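Local coordinates for TolA protein (Pseudomonas aeruginosa, PDB 1LR0), which is the periplasmic C-terminal domain of a Tol-Pal system protein that probably helps maintain outer membrane integrity and takes part in the invagination of that membrane during cell division, at residues 54-59 against 67-72; 29-34 against 112-117. One frame throughout, in Å; residues are numbered along the deposited sequence.

Interaction 1: residues 54-59 against 67-72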
loop_
_atom_site.group_PDB
_atom_site.type_symbol
_atom_site.label_atom_id
_atom_site.label_comp_id
_atom_site.label_asym_id
_atom_site.label_seq_id
_atom_site.Cartn_x
_atom_site.Cartn_y
_atom_site.Cartn_z
ATOM N N VAL A 54 0.247 4.440 12.252
ATOM C CA VAL A 54 1.258 5.272 11.634
ATOM C C VAL A 54 1.070 5.274 10.125
ATOM O O VAL A 54 0.820 4.206 9.530
ATOM C CB VAL A 54 2.687 4.826 11.975
ATOM C CG1 VAL A 54 2.971 3.356 11.477
ATOM C CG2 VAL A 54 3.725 5.750 11.357
ATOM N N GLU A 55 1.086 6.454 9.507
ATOM C CA GLU A 55 1.084 6.526 8.045
ATOM C C GLU A 55 2.537 6.650 7.539
ATOM O O GLU A 55 3.277 7.534 7.927
ATOM C CB GLU A 55 0.263 7.688 7.406
ATOM C CG GLU A 55 -0.005 7.544 5.917
ATOM C CD GLU A 55 -0.881 8.749 5.508
ATOM O OE1 GLU A 55 -0.498 9.723 6.120
ATOM O OE2 GLU A 55 -1.850 8.722 4.734
ATOM N N VAL A 56 2.873 5.807 6.589
ATOM C CA VAL A 56 4.180 5.766 6.006
ATOM C C VAL A 56 4.110 6.007 4.535
ATOM O O VAL A 56 3.306 5.376 3.865
ATOM C CB VAL A 56 4.783 4.307 6.202
ATOM C CG1 VAL A 56 6.066 4.199 5.463
ATOM C CG2 VAL A 56 4.962 4.028 7.704
ATOM N N LEU A 57 4.989 6.869 4.032
ATOM C CA LEU A 57 5.136 7.084 2.579
ATOM C C LEU A 57 6.205 6.189 2.105
ATOM O O LEU A 57 7.307 6.210 2.575
ATOM C CB LEU A 57 5.506 8.544 2.372
ATOM C CG LEU A 57 5.859 8.809 0.929
ATOM C CD1 LEU A 57 4.614 8.883 0.102
ATOM C CD2 LEU A 57 6.631 10.131 0.931
ATOM N N ILE A 58 5.729 5.307 1.255
ATOM C CA ILE A 58 6.462 4.311 0.573
ATOM C C ILE A 58 6.777 4.767 -0.863
ATOM O O ILE A 58 5.864 5.085 -1.647
ATOM C CB ILE A 58 5.707 3.050 0.517
ATOM C CG1 ILE A 58 5.192 2.580 1.887
ATOM C CG2 ILE A 58 6.588 1.991 -0.034
ATOM C CD1 ILE A 58 4.516 1.231 1.814
ATOM N N GLU A 59 8.057 4.707 -1.194
ATOM C CA GLU A 59 8.561 5.063 -2.554
ATOM C C GLU A 59 9.089 3.825 -3.252
ATOM O O GLU A 59 9.925 3.125 -2.679
ATOM C CB GLU A 59 9.689 6.121 -2.431
ATOM C CG GLU A 59 9.164 7.402 -1.822
ATOM C CD GLU A 59 10.153 8.550 -1.714
ATOM O OE1 GLU A 59 11.021 8.752 -2.631
ATOM O OE2 GLU A 59 10.032 9.255 -0.671
ATOM N N THR A 67 12.510 2.152 -2.637
ATOM C CA THR A 67 13.665 3.012 -2.454
ATOM C C THR A 67 13.610 3.921 -1.296
ATOM O O THR A 67 14.596 4.519 -0.980
ATOM C CB THR A 67 13.823 3.904 -3.700
ATOM O OG1 THR A 67 12.550 4.551 -3.977
ATOM C CG2 THR A 67 14.031 2.993 -4.867
ATOM N N ASN A 68 12.469 4.059 -0.608
ATOM C CA ASN A 68 12.502 4.895 0.551
ATOM C C ASN A 68 11.178 4.627 1.312
ATOM O O ASN A 68 10.253 4.054 0.746
ATOM C CB ASN A 68 12.610 6.339 0.129
ATOM C CG ASN A 68 13.050 7.228 1.223
ATOM O OD1 ASN A 68 13.388 6.795 2.304
ATOM N ND2 ASN A 68 13.053 8.499 0.943
ATOM N N ALA A 69 11.182 4.971 2.579
ATOM C CA ALA A 69 9.990 4.898 3.438
ATOM C C ALA A 69 10.232 5.922 4.515
ATOM O O ALA A 69 11.382 6.080 5.036
ATOM C CB ALA A 69 9.877 3.542 4.001
ATOM N N SER A 70 9.209 6.695 4.790
ATOM C CA SER A 70 9.283 7.661 5.822
ATOM C C SER A 70 7.893 7.866 6.466
ATOM O O SER A 70 6.881 7.619 5.862
ATOM C CB SER A 70 9.737 9.002 5.262
ATOM O OG SER A 70 8.872 9.342 4.189
ATOM N N VAL A 71 7.901 8.403 7.656
ATOM C CA VAL A 71 6.666 8.687 8.390
ATOM C C VAL A 71 5.976 9.875 7.759
ATOM O O VAL A 71 6.495 10.986 7.743
ATOM C CB VAL A 71 7.021 8.992 9.750
ATOM C CG1 VAL A 71 5.766 9.431 10.472
ATOM C CG2 VAL A 71 7.589 7.700 10.444
ATOM N N SER A 72 4.757 9.660 7.306
ATOM C CA SER A 72 3.928 10.787 6.834
ATOM C C SER A 72 3.010 11.316 7.956
ATOM O O SER A 72 2.647 12.490 7.946
ATOM C CB SER A 72 3.092 10.394 5.590
ATOM O OG SER A 72 2.354 9.212 5.847
HETATM O O HOH W 1 9.461 7.841 1.744
#
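Leu57 and Ser70 face each other as a hydrogen-bonded pair in the antiparallel beta hairpin of the TonB-like C-terminal domain, whose strands 54-59 and 67-71 run 158° apart in direction. Their backbones exchange two bonds, the shorter from Leu57 N to Ser70 O at 2.7 Å. On the sheet face that bears both side chains, Ser70 OG sits between its own N and carbonyl carbon (chi1 54°). From there it donates to a water that in turn donates to Leu57 O and to OE2 of Glu59, so one water ties both strands together on this more polar face. Glu59 and Asn68 form the next pair along the same face. They lie side by side and point the same way, carboxylate and amide planes turned 60° from each other, with the aliphatic Asn68 CB 3.8 Å from Glu59 CD. Polar side chains suit this partly exposed face.

The other face is apolar and turned to the core. Val56 sends CG1 diagonally to the CB of Ala69, 4.1 Å away, and helix 78-91 approaches the small Ala69 through Arg89. At the far end of the pairing, Ser72 N donates to Glu55 O at 2.7 Å. Near the turn the register slips by one residue: Thr67 and Asn68 both face Glu59 in a classic beta bulge. Glu59 O takes the N-H of Thr67 at 2.8 Å, a weak bond from Asn68 N, and another weak one from Thr67 OG1 at 3.3 Å.

Interaction 2: residues 29-34 against 112-117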
loop_
_atom_site.group_PDB
_atom_site.type_symbol
_atom_site.label_atom_id
_atom_site.label_comp_id
_atom_site.label_asym_id
_atom_site.label_seq_id
_atom_site.Cartn_x
_atom_site.Cartn_y
_atom_site.Cartn_z
ATOM N N SER A 29 -6.165 -5.429 -3.436
ATOM C CA SER A 29 -5.355 -6.556 -3.443
ATOM C C SER A 29 -3.853 -6.154 -3.277
ATOM O O SER A 29 -3.090 -6.771 -2.514
ATOM C CB SER A 29 -5.565 -7.291 -4.731
ATOM O OG SER A 29 -4.603 -8.349 -4.800
ATOM N N LEU A 30 -3.425 -5.112 -3.953
ATOM C CA LEU A 30 -2.040 -4.678 -3.785
ATOM C C LEU A 30 -1.728 -4.044 -2.390
ATOM O O LEU A 30 -0.631 -4.228 -1.877
ATOM C CB LEU A 30 -1.664 -3.725 -4.915
ATOM C CG LEU A 30 -1.425 -4.470 -6.229
ATOM C CD1 LEU A 30 -1.507 -3.478 -7.398
ATOM C CD2 LEU A 30 -0.071 -5.303 -6.218
ATOM N N ASP A 31 -2.661 -3.307 -1.812
ATOM C CA ASP A 31 -2.494 -2.700 -0.509
ATOM C C ASP A 31 -2.460 -3.820 0.530
ATOM O O ASP A 31 -1.675 -3.729 1.478
ATOM C CB ASP A 31 -3.554 -1.646 -0.143
ATOM C CG ASP A 31 -3.381 -0.340 -0.944
ATOM O OD1 ASP A 31 -2.348 -0.194 -1.692
ATOM O OD2 ASP A 31 -4.219 0.580 -0.877
ATOM N N ASP A 32 -3.262 -4.854 0.312
ATOM C CA ASP A 32 -3.236 -6.029 1.166
ATOM C C ASP A 32 -1.849 -6.700 1.117
ATOM O O ASP A 32 -1.307 -7.065 2.181
ATOM C CB ASP A 32 -4.251 -7.068 0.788
ATOM C CG ASP A 32 -5.651 -6.724 1.175
ATOM O OD1 ASP A 32 -5.835 -5.843 2.045
ATOM O OD2 ASP A 32 -6.627 -7.387 0.620
ATOM N N LEU A 33 -1.321 -6.864 -0.093
ATOM C CA LEU A 33 0.009 -7.425 -0.259
ATOM C C LEU A 33 1.029 -6.569 0.505
ATOM O O LEU A 33 1.816 -7.080 1.260
ATOM C CB LEU A 33 0.334 -7.652 -1.732
ATOM C CG LEU A 33 1.743 -8.158 -2.088
ATOM C CD1 LEU A 33 1.801 -9.552 -1.648
ATOM C CD2 LEU A 33 1.990 -8.047 -3.547
ATOM N N ILE A 34 0.984 -5.261 0.369
ATOM C CA ILE A 34 1.959 -4.442 1.063
ATOM C C ILE A 34 1.852 -4.682 2.557
ATOM O O ILE A 34 2.826 -4.952 3.270
ATOM C CB ILE A 34 1.714 -2.994 0.745
ATOM C CG1 ILE A 34 2.079 -2.685 -0.707
ATOM C CG2 ILE A 34 2.476 -2.090 1.679
ATOM C CD1 ILE A 34 1.657 -1.279 -1.114
ATOM N N ARG A 112 3.312 6.037 -2.323
ATOM C CA ARG A 112 2.003 5.600 -1.798
ATOM C C ARG A 112 2.003 5.707 -0.264
ATOM O O ARG A 112 2.977 5.234 0.356
ATOM C CB ARG A 112 1.620 4.169 -2.149
ATOM C CG ARG A 112 0.064 3.940 -1.998
ATOM C CD ARG A 112 -0.561 2.819 -2.725
ATOM N NE ARG A 112 -1.960 2.538 -2.372
ATOM C CZ ARG A 112 -3.020 3.158 -2.875
ATOM N NH1 ARG A 112 -2.873 4.078 -3.809
ATOM N NH2 ARG A 112 -4.237 2.794 -2.471
ATOM N N ARG A 113 0.967 6.292 0.350
ATOM C CA ARG A 113 0.900 6.366 1.803
ATOM C C ARG A 113 0.030 5.270 2.312
ATOM O O ARG A 113 -1.163 5.208 1.952
ATOM C CB ARG A 113 0.323 7.721 2.210
ATOM C CG ARG A 113 1.227 8.890 1.929
ATOM C CD ARG A 113 0.552 10.279 2.201
ATOM N NE ARG A 113 1.569 11.298 2.114
ATOM C CZ ARG A 113 2.147 11.719 0.977
ATOM N NH1 ARG A 113 1.775 11.244 -0.212
ATOM N NH2 ARG A 113 3.105 12.649 1.009
ATOM N N ILE A 114 0.580 4.433 3.180
ATOM C CA ILE A 114 -0.193 3.301 3.763
ATOM C C ILE A 114 -0.214 3.467 5.291
ATOM O O ILE A 114 0.767 3.863 5.886
ATOM C CB ILE A 114 0.561 2.029 3.421
ATOM C CG1 ILE A 114 0.621 1.785 1.894
ATOM C CG2 ILE A 114 -0.072 0.845 4.047
ATOM C CD1 ILE A 114 -0.731 1.425 1.313
ATOM N N ILE A 115 -1.348 3.189 5.908
ATOM C CA ILE A 115 -1.478 3.251 7.330
ATOM C C ILE A 115 -1.230 1.906 7.884
ATOM O O ILE A 115 -1.831 0.930 7.472
ATOM C CB ILE A 115 -2.904 3.719 7.667
ATOM C CG1 ILE A 115 -3.048 5.207 7.266
ATOM C CG2 ILE A 115 -3.183 3.583 9.181
ATOM C CD1 ILE A 115 -4.524 5.673 7.431
ATOM N N PHE A 116 -0.347 1.853 8.844
ATOM C CA PHE A 116 -0.077 0.627 9.580
ATOM C C PHE A 116 -0.504 0.679 11.018
ATOM O O PHE A 116 -0.288 1.713 11.670
ATOM C CB PHE A 116 1.437 0.330 9.543
ATOM C CG PHE A 116 1.941 0.092 8.125
ATOM C CD1 PHE A 116 1.609 -1.054 7.453
ATOM C CD2 PHE A 116 2.732 1.015 7.469
ATOM C CE1 PHE A 116 2.092 -1.307 6.174
ATOM C CE2 PHE A 116 3.153 0.751 6.176
ATOM C CZ PHE A 116 2.853 -0.421 5.561
ATOM N N LYS A 117 -1.030 -0.421 11.558
ATOM C CA LYS A 117 -1.449 -0.548 12.967
ATOM C C LYS A 117 -0.756 -1.765 13.558
ATOM O O LYS A 117 -0.658 -2.836 12.908
ATOM C CB LYS A 117 -2.977 -0.755 13.077
ATOM C CG LYS A 117 -3.784 0.252 12.353
ATOM C CD LYS A 117 -5.300 -0.017 12.448
ATOM C CE LYS A 117 -6.223 0.971 11.624
ATOM N NZ LYS A 117 -7.685 0.541 11.970
#
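The helical segment 29-34 passes over strand 112-116 with the two directions 59° apart and their axes 10.1 Å apart at closest approach, a helix-on-sheet packing in which the long helix 4-41 covers one face of the antiparallel sheet of this TonB-like domain. The side chains that bridge the gap are Asp31 and Ile34, one turn apart on the helix, and Arg112, Ile114 and Phe116, alternate residues of the strand and therefore on the same side of it.

Asp31 and Arg112 form a bidentate salt bridge. The arginine presents its side edge, NE and NH2, one nitrogen to each carboxylate oxygen: NH2 donates to Asp31 OD2 at 2.7 Å, a fairly straight bond (165°) into the syn lone pair and in the guanidinium plane. NE reaches OD1 at 2.8 Å, also on the syn side but more bent, and there the oxygen is tilted from the guanidinium plane. The two flat groups are thus 31° apart instead of coplanar. Extended from CG to NE, the arginine spans the distance from strand to helix. Tyr109 OH also bonds to Asp31 OD1, and Leu108 O weakly receives Arg112 NH1; these contacts help to fix both charged groups.

Beyond the salt bridge the interface turns apolar. Ile114 places CD1 3.8 Å from Asp31 OD1, shielding one flank of the carboxylate with hydrocarbon, while its CG2 lies over a face of the Phe116 ring, offset toward the rim. Branched Ile34 reaches from the helix toward the strand with its CG2, which meets Ile114 CG1 at 4.3 Å and approaches the Phe116 ring at its edge, 4.2 Å from CZ.

The centres of interactions 1 and 2 lie about 11 Å apart, and both reach one three-stranded antiparallel sheet. Strand 54-60 is its middle strand, pairing with 66-73 in interaction 1 and, on its other side, with 111-116, which takes part in interaction 2. Along the chain, helix 4-41 comes first, the hairpin follows, and helices 78-91 and 102-108 precede the last strand, so interaction 2 joins parts 78 residues apart around the local hairpin. The two contacts meet directly through probable backbone hydrogen bonds, Phe116 N to Val54 O and Arg112 N to Ile58 O. Sheet pairing and helix packing therefore hold the C-terminal half of the long helix, the hairpin and the last strand together in one domain.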